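Local coordinates for protein pilin (PDB 3GLD) that forms the backbone of the streptococcal pilus, its subunits stacking and joining through intermolecular isopeptide bonds, so that the bacteria can adhere to host cells, aggregate and build biofilms, at residues T22-D26 / K67-T71; S30-I34 / Y70-K75; G173-F179 / S250-T254; V197-T203 / E228-N234. The protein carries 2 engineered substitutions. All coordinates share one frame; numbering follows the deposited sequence.

Contact 1 (T22-D26 / K67-T71); sequences TKNLD and KVTYT
Y70 sends its ring from strand 65-70 toward strand 18-27 and lodges against K23 and L25. L25 brings its CD2 branch over one face of the ring, while its CB lies 4.2 Å from Y70 CZ. K23 comes in near the ring plane, its CG at the edge, 4.1 Å from Y70 CE2. The same methylene meets V68, whose CG2 stands 3.8 Å from K23 CG, the two side chains crossing at about a right angle. The phenol oxygen passes close to the backbone of strand 18-27 without bonding to it; its hydrogen bond goes to N79 O. Beyond CG the lysine chain bends (chi2 54°), and NZ folds back to donate to N24 O at 3.0 Å, from above the carbonyl plane. F39 provides a cation-pi partner for K23. With no hydrogen bond between them, the two strands run 8.6 Å apart at 31°, as neighbours in facing sheets rather than in one. This is the core of a beta sandwich, built round the site where K23 is joined to N155 in the natural protein; the residue that promotes that bond is replaced here by the engineered A104.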
loop_
_atom_site.group_PDB
_atom_site.type_symbol
_atom_site.label_atom_id
_atom_site.label_comp_id
_atom_site.label_asym_id
_atom_site.label_seq_id
_atom_site.Cartn_x
_atom_site.Cartn_y
_atom_site.Cartn_z
ATOM N N THR A 22 3.035 10.809 12.154
ATOM C CA THR A 22 2.149 9.644 12.096
ATOM C C THR A 22 1.907 9.287 10.638
ATOM O O THR A 22 1.585 10.149 9.815
ATOM C CB THR A 22 0.793 9.887 12.798
ATOM O OG1 THR A 22 1.013 10.134 14.190
ATOM C CG2 THR A 22 -0.111 8.674 12.670
ATOM N N LYS A 23 2.095 8.012 10.321
ATOM C CA LYS A 23 1.861 7.526 8.962
ATOM C C LYS A 23 0.729 6.513 8.977
ATOM O O LYS A 23 0.724 5.585 9.788
ATOM C CB LYS A 23 3.155 6.929 8.379
ATOM C CG LYS A 23 3.038 6.313 6.976
ATOM C CD LYS A 23 2.441 7.289 5.958
ATOM C CE LYS A 23 2.570 6.780 4.556
ATOM N NZ LYS A 23 1.875 5.469 4.341
ATOM N N ASN A 24 -0.243 6.722 8.098
ATOM C CA ASN A 24 -1.331 5.790 7.902
ATOM C C ASN A 24 -1.308 5.280 6.458
ATOM O O ASN A 24 -0.872 5.983 5.547
ATOM C CB ASN A 24 -2.678 6.458 8.205
ATOM C CG ASN A 24 -2.943 6.629 9.706
ATOM O OD1 ASN A 24 -3.189 7.740 10.183
ATOM N ND2 ASN A 24 -2.923 5.527 10.445
ATOM N N LEU A 25 -1.749 4.045 6.252
ATOM C CA LEU A 25 -1.875 3.520 4.899
ATOM C C LEU A 25 -3.334 3.155 4.657
ATOM O O LEU A 25 -3.854 2.200 5.229
ATOM C CB LEU A 25 -0.943 2.328 4.695
ATOM C CG LEU A 25 -0.778 1.696 3.314
ATOM C CD1 LEU A 25 -0.048 2.622 2.353
ATOM C CD2 LEU A 25 -0.011 0.379 3.463
ATOM N N ASP A 26 -3.986 3.942 3.820
ATOM C CA ASP A 26 -5.365 3.694 3.441
ATOM C C ASP A 26 -5.382 2.575 2.394
ATOM O O ASP A 26 -4.577 2.597 1.474
ATOM C CB ASP A 26 -5.974 4.969 2.845
ATOM C CG ASP A 26 -7.294 5.331 3.484
ATOM O OD1 ASP A 26 -7.345 5.478 4.727
ATOM O OD2 ASP A 26 -8.290 5.469 2.743
ATOM N N LYS A 67 11.993 7.603 9.136
ATOM C CA LYS A 67 11.187 6.646 8.386
ATOM C C LYS A 67 10.295 5.782 9.239
ATOM O O LYS A 67 10.493 5.676 10.460
ATOM C CB LYS A 67 12.051 5.797 7.462
ATOM C CG LYS A 67 13.139 5.046 8.114
ATOM C CD LYS A 67 13.832 4.186 7.092
ATOM C CE LYS A 67 14.175 2.844 7.709
ATOM N NZ LYS A 67 15.193 2.177 6.876
ATOM N N VAL A 68 9.272 5.231 8.585
ATOM C CA VAL A 68 8.460 4.156 9.131
ATOM C C VAL A 68 8.678 2.944 8.216
ATOM O O VAL A 68 9.194 3.087 7.095
ATOM C CB VAL A 68 6.967 4.527 9.175
ATOM C CG1 VAL A 68 6.713 5.671 10.170
ATOM C CG2 VAL A 68 6.448 4.889 7.767
ATOM N N THR A 69 8.312 1.766 8.701
ATOM C CA THR A 69 8.529 0.516 7.983
ATOM C C THR A 69 7.268 -0.325 8.068
ATOM O O THR A 69 6.670 -0.458 9.143
ATOM C CB THR A 69 9.722 -0.284 8.555
ATOM O OG1 THR A 69 10.941 0.370 8.203
ATOM C CG2 THR A 69 9.777 -1.701 7.977
ATOM N N TYR A 70 6.861 -0.858 6.917
ATOM C CA TYR A 70 5.748 -1.795 6.827
ATOM C C TYR A 70 6.291 -3.172 6.434
ATOM O O TYR A 70 7.327 -3.270 5.769
ATOM C CB TYR A 70 4.720 -1.291 5.801
ATOM C CG TYR A 70 3.867 -0.151 6.312
ATOM C CD1 TYR A 70 2.649 -0.399 6.930
ATOM C CD2 TYR A 70 4.295 1.172 6.205
ATOM C CE1 TYR A 70 1.868 0.621 7.406
ATOM C CE2 TYR A 70 3.511 2.224 6.692
ATOM C CZ TYR A 70 2.298 1.927 7.291
ATOM O OH TYR A 70 1.498 2.928 7.781
ATOM N N THR A 71 5.615 -4.232 6.871
ATOM C CA THR A 71 5.929 -5.606 6.414
ATOM C C THR A 71 4.659 -6.375 6.129
ATOM O O THR A 71 3.568 -5.954 6.511
ATOM C CB THR A 71 6.713 -6.469 7.456
ATOM O OG1 THR A 71 6.081 -6.364 8.737
ATOM C CG2 THR A 71 8.178 -6.100 7.533
#

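Contact 2 (S30-I34 / Y70-K75); sequences SNALI and YTNSDK
I34 pushes its side chain into the turn after strand 65-70, with CG2 against the carbonyl oxygen T71 O at 3.6 Å and obliquely against Y70, 3.8 Å from CD1. The other branch goes a different way: with chi1 at -57°, CG1 lies opposite the carbonyl carbon and packs on the start of K75, 3.7 Å from its backbone N. Both backbone polar atoms of I34 link to N72, the oxygen directly, the nitrogen through a water. N72 ND2 donates to I34 O at 2.7 Å, the acceptor lying almost exactly in the amide plane, and the water accepts from I34 N while donating to N72 O. K75, fully extended, runs alongside the carbonyls of N31 and A32, its CE 3.3 Å from N31 O. D74 steadies the turn: OD2 receives T71 N at 2.7 Å, from above the carboxylate plane, and OD1 forms a salt bridge with K81. The N72 amide is used on both ends, since ND2 also donates to Y190 O and OD1 accepts from K192 N. One buried asparagine thus satisfies backbone groups of both the 30-34 loop and the 190-192 region, tying together parts of the chain that belong to different domain families.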
loop_
_atom_site.group_PDB
_atom_site.type_symbol
_atom_site.label_atom_id
_atom_site.label_comp_id
_atom_site.label_asym_id
_atom_site.label_seq_id
_atom_site.Cartn_x
_atom_site.Cartn_y
_atom_site.Cartn_z
ATOM N N SER A 30 -9.893 -3.604 1.586
ATOM C CA SER A 30 -9.592 -3.844 3.009
ATOM C C SER A 30 -8.811 -5.135 3.266
ATOM O O SER A 30 -8.115 -5.269 4.285
ATOM C CB SER A 30 -10.877 -3.829 3.842
ATOM O OG SER A 30 -11.812 -4.747 3.303
ATOM N N ASN A 31 -8.897 -6.074 2.334
ATOM C CA ASN A 31 -8.183 -7.341 2.450
ATOM C C ASN A 31 -6.798 -7.297 1.809
ATOM O O ASN A 31 -6.158 -8.325 1.645
ATOM C CB ASN A 31 -9.003 -8.462 1.808
ATOM C CG ASN A 31 -10.284 -8.760 2.565
ATOM O OD1 ASN A 31 -10.270 -8.955 3.782
ATOM N ND2 ASN A 31 -11.402 -8.812 1.840
ATOM N N ALA A 32 -6.327 -6.104 1.443
ATOM C CA ALA A 32 -5.038 -5.993 0.742
ATOM C C ALA A 32 -3.896 -6.576 1.546
ATOM O O ALA A 32 -3.868 -6.444 2.772
ATOM C CB ALA A 32 -4.734 -4.534 0.394
ATOM N N LEU A 33 -2.961 -7.222 0.850
ATOM C CA LEU A 33 -1.641 -7.530 1.389
ATOM C C LEU A 33 -0.816 -6.245 1.565
ATOM O O LEU A 33 -0.954 -5.305 0.762
ATOM C CB LEU A 33 -0.896 -8.515 0.479
ATOM C CG LEU A 33 -1.335 -9.998 0.484
ATOM C CD1 LEU A 33 -2.690 -10.188 -0.193
ATOM C CD2 LEU A 33 -0.278 -10.835 -0.208
ATOM N N ILE A 34 -0.002 -6.197 2.624
ATOM C CA ILE A 34 0.772 -4.989 2.965
ATOM C C ILE A 34 2.205 -5.227 2.496
ATOM O O ILE A 34 2.845 -6.180 2.922
ATOM C CB ILE A 34 0.737 -4.676 4.517
ATOM C CG1 ILE A 34 -0.708 -4.528 5.033
ATOM C CG2 ILE A 34 1.594 -3.461 4.883
ATOM C CD1 ILE A 34 -1.559 -3.451 4.318
ATOM N N TYR A 70 6.861 -0.858 6.917
ATOM C CA TYR A 70 5.748 -1.795 6.827
ATOM C C TYR A 70 6.291 -3.172 6.434
ATOM O O TYR A 70 7.327 -3.270 5.769
ATOM C CB TYR A 70 4.720 -1.291 5.801
ATOM C CG TYR A 70 3.867 -0.151 6.312
ATOM C CD1 TYR A 70 2.649 -0.399 6.930
ATOM C CD2 TYR A 70 4.295 1.172 6.205
ATOM C CE1 TYR A 70 1.868 0.621 7.406
ATOM C CE2 TYR A 70 3.511 2.224 6.692
ATOM C CZ TYR A 70 2.298 1.927 7.291
ATOM O OH TYR A 70 1.498 2.928 7.781
ATOM N N THR A 71 5.615 -4.232 6.871
ATOM C CA THR A 71 5.929 -5.606 6.414
ATOM C C THR A 71 4.659 -6.375 6.129
ATOM O O THR A 71 3.568 -5.954 6.511
ATOM C CB THR A 71 6.713 -6.469 7.456
ATOM O OG1 THR A 71 6.081 -6.364 8.737
ATOM C CG2 THR A 71 8.178 -6.100 7.533
ATOM N N ASN A 72 4.801 -7.534 5.485
ATOM C CA ASN A 72 3.637 -8.394 5.196
ATOM C C ASN A 72 2.829 -8.692 6.465
ATOM O O ASN A 72 1.596 -8.739 6.426
ATOM C CB ASN A 72 4.068 -9.702 4.500
ATOM C CG ASN A 72 4.729 -9.472 3.128
ATOM O OD1 ASN A 72 5.522 -10.297 2.688
ATOM N ND2 ASN A 72 4.406 -8.354 2.459
ATOM N N SER A 73 3.528 -8.867 7.593
ATOM C CA SER A 73 2.886 -9.246 8.864
ATOM C C SER A 73 2.002 -8.155 9.483
ATOM O O SER A 73 1.229 -8.421 10.407
ATOM C CB SER A 73 3.929 -9.777 9.877
ATOM O OG SER A 73 4.826 -8.740 10.268
ATOM N N ASP A 74 2.094 -6.930 8.970
ATOM C CA ASP A 74 1.185 -5.859 9.391
ATOM C C ASP A 74 -0.251 -6.068 8.943
ATOM O O ASP A 74 -1.175 -5.492 9.533
ATOM C CB ASP A 74 1.651 -4.499 8.865
ATOM C CG ASP A 74 2.923 -4.032 9.512
ATOM O OD1 ASP A 74 3.081 -4.209 10.748
ATOM O OD2 ASP A 74 3.770 -3.497 8.772
ATOM N N LYS A 75 -0.451 -6.865 7.891
ATOM C CA LYS A 75 -1.808 -7.156 7.439
ATOM C C LYS A 75 -2.722 -7.529 8.604
ATOM O O LYS A 75 -2.349 -8.331 9.461
ATOM C CB LYS A 75 -1.827 -8.258 6.365
ATOM C CG LYS A 75 -3.204 -8.454 5.758
ATOM C CD LYS A 75 -3.292 -9.711 4.912
ATOM C CE LYS A 75 -4.617 -9.729 4.166
ATOM N NZ LYS A 75 -4.977 -11.101 3.722
HETATM O O HOH W 1 0.427 -8.767 3.934
#

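Contact 3 (G173-F179 / S250-T254); sequences GDRSKDF and SEKYT
Beside the isopeptide site of the C-terminal domain, where K166 is joined to N290 and E245 serves as the catalytic residue, F179 and Y253 form a T-shaped pair. F179 points its edge at the face of Y253: CZ sits 3.9 Å above that ring, displaced toward the rim, with the planes at 86°. Both rings also touch N290, F179 makes a cation-pi contact with K166, and the F179 side chain lies about 4 Å from that of E245.

At the far end of Y253 the hydroxyl takes a hydrogen bond from D174 N, 2.8 Å long with 162° at the hydrogen, the donor lying at the edge of the ring and in its plane. D174 CB crowds the same oxygen at 3.2 Å. The loop that presents this N-H is shaped by an Asx turn inside a type I turn: D174 OD1 accepts from S176 N, above the carboxylate plane, and from S176 OG through its syn lone pair.

K177 slides past Y253 in the opposite direction, its CD 4.0 Å from Y253 CE2. That same carbon also lies over one face of F179, offset toward the rim, so it sits in the angle between the two rings. Only at chi4 (65°) does the chain bend, turning NZ to E251 OE1 in a salt bridge whose very short modelled length is doubtful. Two loops at one end of a beta sandwich are thereby closed over an aromatic-lined site, in keeping with the hydrophobic setting of intramolecular isopeptide bonds in Gram-positive pilins.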
loop_
_atom_site.group_PDB
_atom_site.type_symbol
_atom_site.label_atom_id
_atom_site.label_comp_id
_atom_site.label_asym_id
_atom_site.label_seq_id
_atom_site.Cartn_x
_atom_site.Cartn_y
_atom_site.Cartn_z
ATOM N N GLY A 173 -18.353 -29.266 -28.457
ATOM C CA GLY A 173 -17.821 -28.871 -27.134
ATOM C C GLY A 173 -18.705 -29.312 -25.980
ATOM O O GLY A 173 -19.937 -29.124 -26.023
ATOM N N ASP A 174 -18.076 -29.919 -24.972
ATOM C CA ASP A 174 -18.770 -30.388 -23.768
ATOM C C ASP A 174 -18.854 -29.268 -22.734
ATOM O O ASP A 174 -17.843 -28.943 -22.093
ATOM C CB ASP A 174 -18.043 -31.615 -23.179
ATOM C CG ASP A 174 -18.769 -32.248 -21.992
ATOM O OD1 ASP A 174 -19.827 -31.765 -21.525
ATOM O OD2 ASP A 174 -18.253 -33.267 -21.504
ATOM N N ARG A 175 -20.052 -28.697 -22.582
ATOM C CA ARG A 175 -20.324 -27.641 -21.597
ATOM C C ARG A 175 -20.335 -28.113 -20.124
ATOM O O ARG A 175 -20.401 -27.284 -19.203
ATOM C CB ARG A 175 -21.624 -26.890 -21.937
ATOM C CG ARG A 175 -21.460 -25.718 -22.932
ATOM C CD ARG A 175 -21.010 -26.155 -24.338
ATOM N NE ARG A 175 -21.110 -25.051 -25.305
ATOM C CZ ARG A 175 -20.857 -25.164 -26.604
ATOM N NH1 ARG A 175 -20.501 -26.336 -27.123
ATOM N NH2 ARG A 175 -20.990 -24.109 -27.401
ATOM N N SER A 176 -20.235 -29.421 -19.897
ATOM C CA SER A 176 -20.182 -29.954 -18.533
ATOM C C SER A 176 -18.790 -30.484 -18.116
ATOM O O SER A 176 -18.577 -30.883 -16.964
ATOM C CB SER A 176 -21.292 -30.991 -18.313
ATOM O OG SER A 176 -21.079 -32.142 -19.126
ATOM N N LYS A 177 -17.834 -30.427 -19.040
ATOM C CA LYS A 177 -16.487 -30.874 -18.765
ATOM C C LYS A 177 -15.687 -29.898 -17.872
ATOM O O LYS A 177 -15.741 -28.671 -18.060
ATOM C CB LYS A 177 -15.746 -31.126 -20.081
ATOM C CG LYS A 177 -14.286 -31.563 -19.924
ATOM C CD LYS A 177 -13.617 -31.597 -21.284
ATOM C CE LYS A 177 -12.179 -32.032 -21.171
ATOM N NZ LYS A 177 -12.038 -33.458 -20.689
ATOM N N ASP A 178 -14.986 -30.465 -16.891
ATOM C CA ASP A 178 -14.022 -29.716 -16.093
ATOM C C ASP A 178 -12.649 -29.635 -16.748
ATOM O O ASP A 178 -12.026 -30.652 -17.030
ATOM C CB ASP A 178 -13.954 -30.240 -14.665
ATOM C CG ASP A 178 -14.908 -29.499 -13.755
ATOM O OD1 ASP A 178 -14.667 -28.303 -13.456
ATOM O OD2 ASP A 178 -15.931 -30.082 -13.376
ATOM N N PHE A 179 -12.196 -28.410 -17.028
ATOM C CA PHE A 179 -10.862 -28.217 -17.565
ATOM C C PHE A 179 -9.944 -27.877 -16.397
ATOM O O PHE A 179 -10.324 -27.073 -15.546
ATOM C CB PHE A 179 -10.868 -27.101 -18.602
ATOM C CG PHE A 179 -11.681 -27.415 -19.835
ATOM C CD1 PHE A 179 -11.044 -27.776 -21.009
ATOM C CD2 PHE A 179 -13.079 -27.317 -19.820
ATOM C CE1 PHE A 179 -11.771 -28.069 -22.158
ATOM C CE2 PHE A 179 -13.811 -27.623 -20.960
ATOM C CZ PHE A 179 -13.161 -28.002 -22.131
ATOM N N SER A 250 -5.395 -34.004 -27.440
ATOM C CA SER A 250 -5.772 -35.420 -27.577
ATOM C C SER A 250 -7.270 -35.675 -27.371
ATOM O O SER A 250 -7.794 -36.693 -27.816
ATOM C CB SER A 250 -4.931 -36.315 -26.657
ATOM O OG SER A 250 -5.024 -35.927 -25.296
ATOM N N GLU A 251 -7.963 -34.741 -26.714
ATOM C CA GLU A 251 -9.417 -34.832 -26.575
ATOM C C GLU A 251 -10.177 -34.031 -27.650
ATOM O O GLU A 251 -11.405 -33.876 -27.576
ATOM C CB GLU A 251 -9.856 -34.494 -25.143
ATOM C CG GLU A 251 -9.500 -35.603 -24.138
ATOM C CD GLU A 251 -9.519 -35.123 -22.689
ATOM O OE1 GLU A 251 -10.615 -34.818 -22.180
ATOM O OE2 GLU A 251 -8.434 -35.074 -22.050
ATOM N N LYS A 252 -9.440 -33.562 -28.662
ATOM C CA LYS A 252 -10.013 -32.872 -29.834
ATOM C C LYS A 252 -10.512 -31.447 -29.518
ATOM O O LYS A 252 -11.419 -30.926 -30.182
ATOM C CB LYS A 252 -11.126 -33.699 -30.509
ATOM C CG LYS A 252 -10.804 -35.205 -30.740
ATOM C CD LYS A 252 -9.900 -35.437 -31.956
ATOM C CE LYS A 252 -9.462 -36.907 -32.093
ATOM N NZ LYS A 252 -8.445 -37.301 -31.065
ATOM N N TYR A 253 -9.919 -30.831 -28.499
ATOM C CA TYR A 253 -10.136 -29.404 -28.231
ATOM C C TYR A 253 -8.990 -28.557 -28.741
ATOM O O TYR A 253 -7.825 -28.934 -28.620
ATOM C CB TYR A 253 -10.315 -29.149 -26.734
ATOM C CG TYR A 253 -11.661 -29.568 -26.222
ATOM C CD1 TYR A 253 -12.739 -28.689 -26.244
ATOM C CD2 TYR A 253 -11.863 -30.845 -25.724
ATOM C CE1 TYR A 253 -13.994 -29.082 -25.780
ATOM C CE2 TYR A 253 -13.108 -31.240 -25.260
ATOM C CZ TYR A 253 -14.165 -30.356 -25.296
ATOM O OH TYR A 253 -15.394 -30.754 -24.826
ATOM N N THR A 254 -9.320 -27.400 -29.306
ATOM C CA THR A 254 -8.309 -26.372 -29.521
ATOM C C THR A 254 -8.469 -25.297 -28.439
ATOM O O THR A 254 -9.591 -24.925 -28.065
ATOM C CB THR A 254 -8.480 -25.710 -30.876
ATOM O OG1 THR A 254 -9.790 -25.153 -30.933
ATOM C CG2 THR A 254 -8.315 -26.732 -32.016
#

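Contact 4 (V197-T203 / E228-N234); sequences VMIEKTT and ESIKVTN
S229 O receives T202 N at 2.7 Å, nearly in line with its C=O bond, and the CA-H of K201 also points at this oxygen. The partner bond returns from S229 N to T202 O at 3.1 Å. Two residues along, E200 and K231 form the next hydrogen-bonded antiparallel pair, with E200 N to K231 O at 2.9 Å, and I199 with V232 and K201 with I230 are the non-hydrogen-bonded pairs between and beyond.

The regular pattern ends where the second strand turns a corner at T233 and N234. T233 N still donates to M198 O, but M198 N is met by a side chain: N234 OD1 accepts it at 2.8 Å, 167° at the hydrogen. With chi1 at 63° the asparagine carboxamide lies between its own backbone N and carbonyl carbon, and ND2 is left to reach N31 O in the neighbouring domain. T233 CG2 crosses E200 at CG and the carboxylate carbon CD, and a water links T233 OG1 to E200 OE2, which also accepts from Q211.

On the inner face V197 CG2 meets V232 CG1 at 3.7 Å and I199 CG1 meets V232 CG2 at 3.8 Å; V197, I199 and V232 also touch L183 or L185 of strand 179-185. At the other end K201 NZ and E228 OE1 stay beyond salt-bridge range, their bonds going to T223 O and K225 N. Since strand 196-202 also pairs with 210-215 and strand 229-236 with 151-169, this is an interior antiparallel pair in one sheet of a beta sandwich.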
loop_
_atom_site.group_PDB
_atom_site.type_symbol
_atom_site.label_atom_id
_atom_site.label_comp_id
_atom_site.label_asym_id
_atom_site.label_seq_id
_atom_site.Cartn_x
_atom_site.Cartn_y
_atom_site.Cartn_z
ATOM N N VAL A 197 -3.239 -15.101 -0.937
ATOM C CA VAL A 197 -4.222 -14.266 -1.614
ATOM C C VAL A 197 -5.559 -14.995 -1.705
ATOM O O VAL A 197 -5.605 -16.248 -1.767
ATOM C CB VAL A 197 -3.783 -13.816 -3.042
ATOM C CG1 VAL A 197 -2.445 -13.080 -2.986
ATOM C CG2 VAL A 197 -3.731 -14.983 -4.003
ATOM N N MET A 198 -6.633 -14.216 -1.715
ATOM C CA MET A 198 -7.969 -14.750 -1.677
ATOM C C MET A 198 -8.464 -15.027 -3.094
ATOM O O MET A 198 -8.310 -14.192 -3.991
ATOM C CB MET A 198 -8.916 -13.776 -1.008
ATOM C CG MET A 198 -8.521 -13.440 0.421
ATOM S SD MET A 198 -9.419 -12.011 1.043
ATOM C CE MET A 198 -11.042 -12.676 1.394
ATOM N N ILE A 199 -9.080 -16.192 -3.261
ATOM C CA ILE A 199 -9.636 -16.615 -4.542
ATOM C C ILE A 199 -11.107 -16.996 -4.376
ATOM O O ILE A 199 -11.454 -17.738 -3.443
ATOM C CB ILE A 199 -8.808 -17.773 -5.128
ATOM C CG1 ILE A 199 -7.422 -17.240 -5.507
ATOM C CG2 ILE A 199 -9.517 -18.401 -6.379
ATOM C CD1 ILE A 199 -6.486 -18.249 -6.081
ATOM N N GLU A 200 -11.958 -16.481 -5.264
ATOM C CA GLU A 200 -13.383 -16.812 -5.295
ATOM C C GLU A 200 -13.687 -17.542 -6.590
ATOM O O GLU A 200 -13.344 -17.040 -7.644
ATOM C CB GLU A 200 -14.269 -15.555 -5.257
ATOM C CG GLU A 200 -14.326 -14.830 -3.925
ATOM C CD GLU A 200 -15.290 -13.628 -3.942
ATOM O OE1 GLU A 200 -15.898 -13.339 -5.007
ATOM O OE2 GLU A 200 -15.429 -12.967 -2.888
ATOM N N LYS A 201 -14.318 -18.720 -6.502
ATOM C CA LYS A 201 -14.744 -19.475 -7.673
ATOM C C LYS A 201 -16.249 -19.370 -7.823
ATOM O O LYS A 201 -16.990 -19.638 -6.868
ATOM C CB LYS A 201 -14.318 -20.960 -7.586
ATOM C CG LYS A 201 -14.813 -21.793 -8.783
ATOM C CD LYS A 201 -14.191 -23.196 -8.831
ATOM C CE LYS A 201 -14.993 -24.069 -9.787
ATOM N NZ LYS A 201 -14.374 -25.390 -10.059
ATOM N N THR A 202 -16.694 -18.981 -9.023
ATOM C CA THR A 202 -18.118 -18.834 -9.341
ATOM C C THR A 202 -18.558 -19.910 -10.337
ATOM O O THR A 202 -17.892 -20.137 -11.343
ATOM C CB THR A 202 -18.407 -17.422 -9.899
ATOM O OG1 THR A 202 -17.970 -16.456 -8.937
ATOM C CG2 THR A 202 -19.897 -17.207 -10.187
ATOM N N THR A 203 -19.661 -20.579 -10.012
ATOM C CA THR A 203 -20.258 -21.606 -10.853
ATOM C C THR A 203 -21.647 -21.143 -11.240
ATOM O O THR A 203 -22.254 -20.304 -10.569
ATOM C CB THR A 203 -20.356 -22.973 -10.122
ATOM O OG1 THR A 203 -21.167 -22.838 -8.944
ATOM C CG2 THR A 203 -18.975 -23.476 -9.722
ATOM N N GLU A 228 -17.827 -20.733 -16.091
ATOM C CA GLU A 228 -17.386 -20.577 -14.696
ATOM C C GLU A 228 -16.152 -19.684 -14.637
ATOM O O GLU A 228 -15.489 -19.464 -15.664
ATOM C CB GLU A 228 -17.098 -21.957 -14.070
ATOM C CG GLU A 228 -18.344 -22.828 -13.988
ATOM C CD GLU A 228 -18.123 -24.173 -13.287
ATOM O OE1 GLU A 228 -16.967 -24.648 -13.173
ATOM O OE2 GLU A 228 -19.130 -24.737 -12.833
ATOM N N SER A 229 -15.828 -19.172 -13.443
ATOM C CA SER A 229 -14.620 -18.391 -13.321
ATOM C C SER A 229 -14.043 -18.465 -11.902
ATOM O O SER A 229 -14.754 -18.787 -10.939
ATOM C CB SER A 229 -14.904 -16.920 -13.701
ATOM O OG SER A 229 -15.826 -16.323 -12.771
ATOM N N ILE A 230 -12.749 -18.173 -11.798
ATOM C CA ILE A 230 -12.153 -17.803 -10.521
ATOM C C ILE A 230 -11.735 -16.325 -10.594
ATOM O O ILE A 230 -11.566 -15.779 -11.694
ATOM C CB ILE A 230 -10.939 -18.670 -10.119
ATOM C CG1 ILE A 230 -9.767 -18.520 -11.100
ATOM C CG2 ILE A 230 -11.357 -20.144 -9.921
ATOM C CD1 ILE A 230 -8.423 -18.826 -10.458
ATOM N N LYS A 231 -11.568 -15.709 -9.422
ATOM C CA LYS A 231 -11.142 -14.330 -9.311
ATOM C C LYS A 231 -10.250 -14.224 -8.061
ATOM O O LYS A 231 -10.699 -14.503 -6.940
ATOM C CB LYS A 231 -12.349 -13.397 -9.178
ATOM C CG LYS A 231 -11.977 -11.890 -9.325
ATOM C CD LYS A 231 -13.031 -10.963 -8.762
ATOM C CE LYS A 231 -14.333 -11.051 -9.507
ATOM N NZ LYS A 231 -15.223 -9.884 -9.192
ATOM N N VAL A 232 -8.994 -13.858 -8.282
ATOM C CA VAL A 232 -8.089 -13.484 -7.213
ATOM C C VAL A 232 -8.542 -12.063 -6.816
ATOM O O VAL A 232 -8.399 -11.119 -7.593
ATOM C CB VAL A 232 -6.636 -13.509 -7.708
ATOM C CG1 VAL A 232 -5.646 -13.154 -6.567
ATOM C CG2 VAL A 232 -6.297 -14.862 -8.278
ATOM N N THR A 233 -9.164 -11.937 -5.651
ATOM C CA THR A 233 -9.832 -10.682 -5.293
ATOM C C THR A 233 -8.925 -9.619 -4.652
ATOM O O THR A 233 -9.313 -8.452 -4.574
ATOM C CB THR A 233 -11.031 -10.916 -4.347
ATOM O OG1 THR A 233 -10.563 -11.464 -3.103
ATOM C CG2 THR A 233 -12.005 -11.870 -4.969
ATOM N N ASN A 234 -7.743 -10.018 -4.196
ATOM C CA ASN A 234 -6.781 -9.065 -3.591
ATOM C C ASN A 234 -5.364 -9.240 -4.141
ATOM O O ASN A 234 -4.401 -9.278 -3.395
ATOM C CB ASN A 234 -6.812 -9.140 -2.056
ATOM C CG ASN A 234 -6.392 -10.498 -1.504
ATOM O OD1 ASN A 234 -6.343 -11.490 -2.226
ATOM N ND2 ASN A 234 -6.080 -10.539 -0.195
HETATM O O HOH W 2 -12.400 -13.069 -1.878
#

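Overall arrangement
Contacts 1 and 2, centres about 11 Å apart, share Y70 and T71 in the N-terminal domain. Contacts 3 and 4, centres about 22 Å apart, follow in the C-terminal domain, contact 4 nested within the loop that contact 3 closes. The domains meet between contacts 2 and 4, centres about 20 Å apart: N31 O accepts from N234 ND2, N31 packs on M198, and L33 on N234 and V197. Contact 1, which includes K23 of one isopeptide site, and contact 3, which borders the other, have centres about 49 Å apart. The elongated subunit thus has a central joint and an isopeptide site in each domain, the N-terminal one carrying the engineered change, consistent with head-to-tail columns.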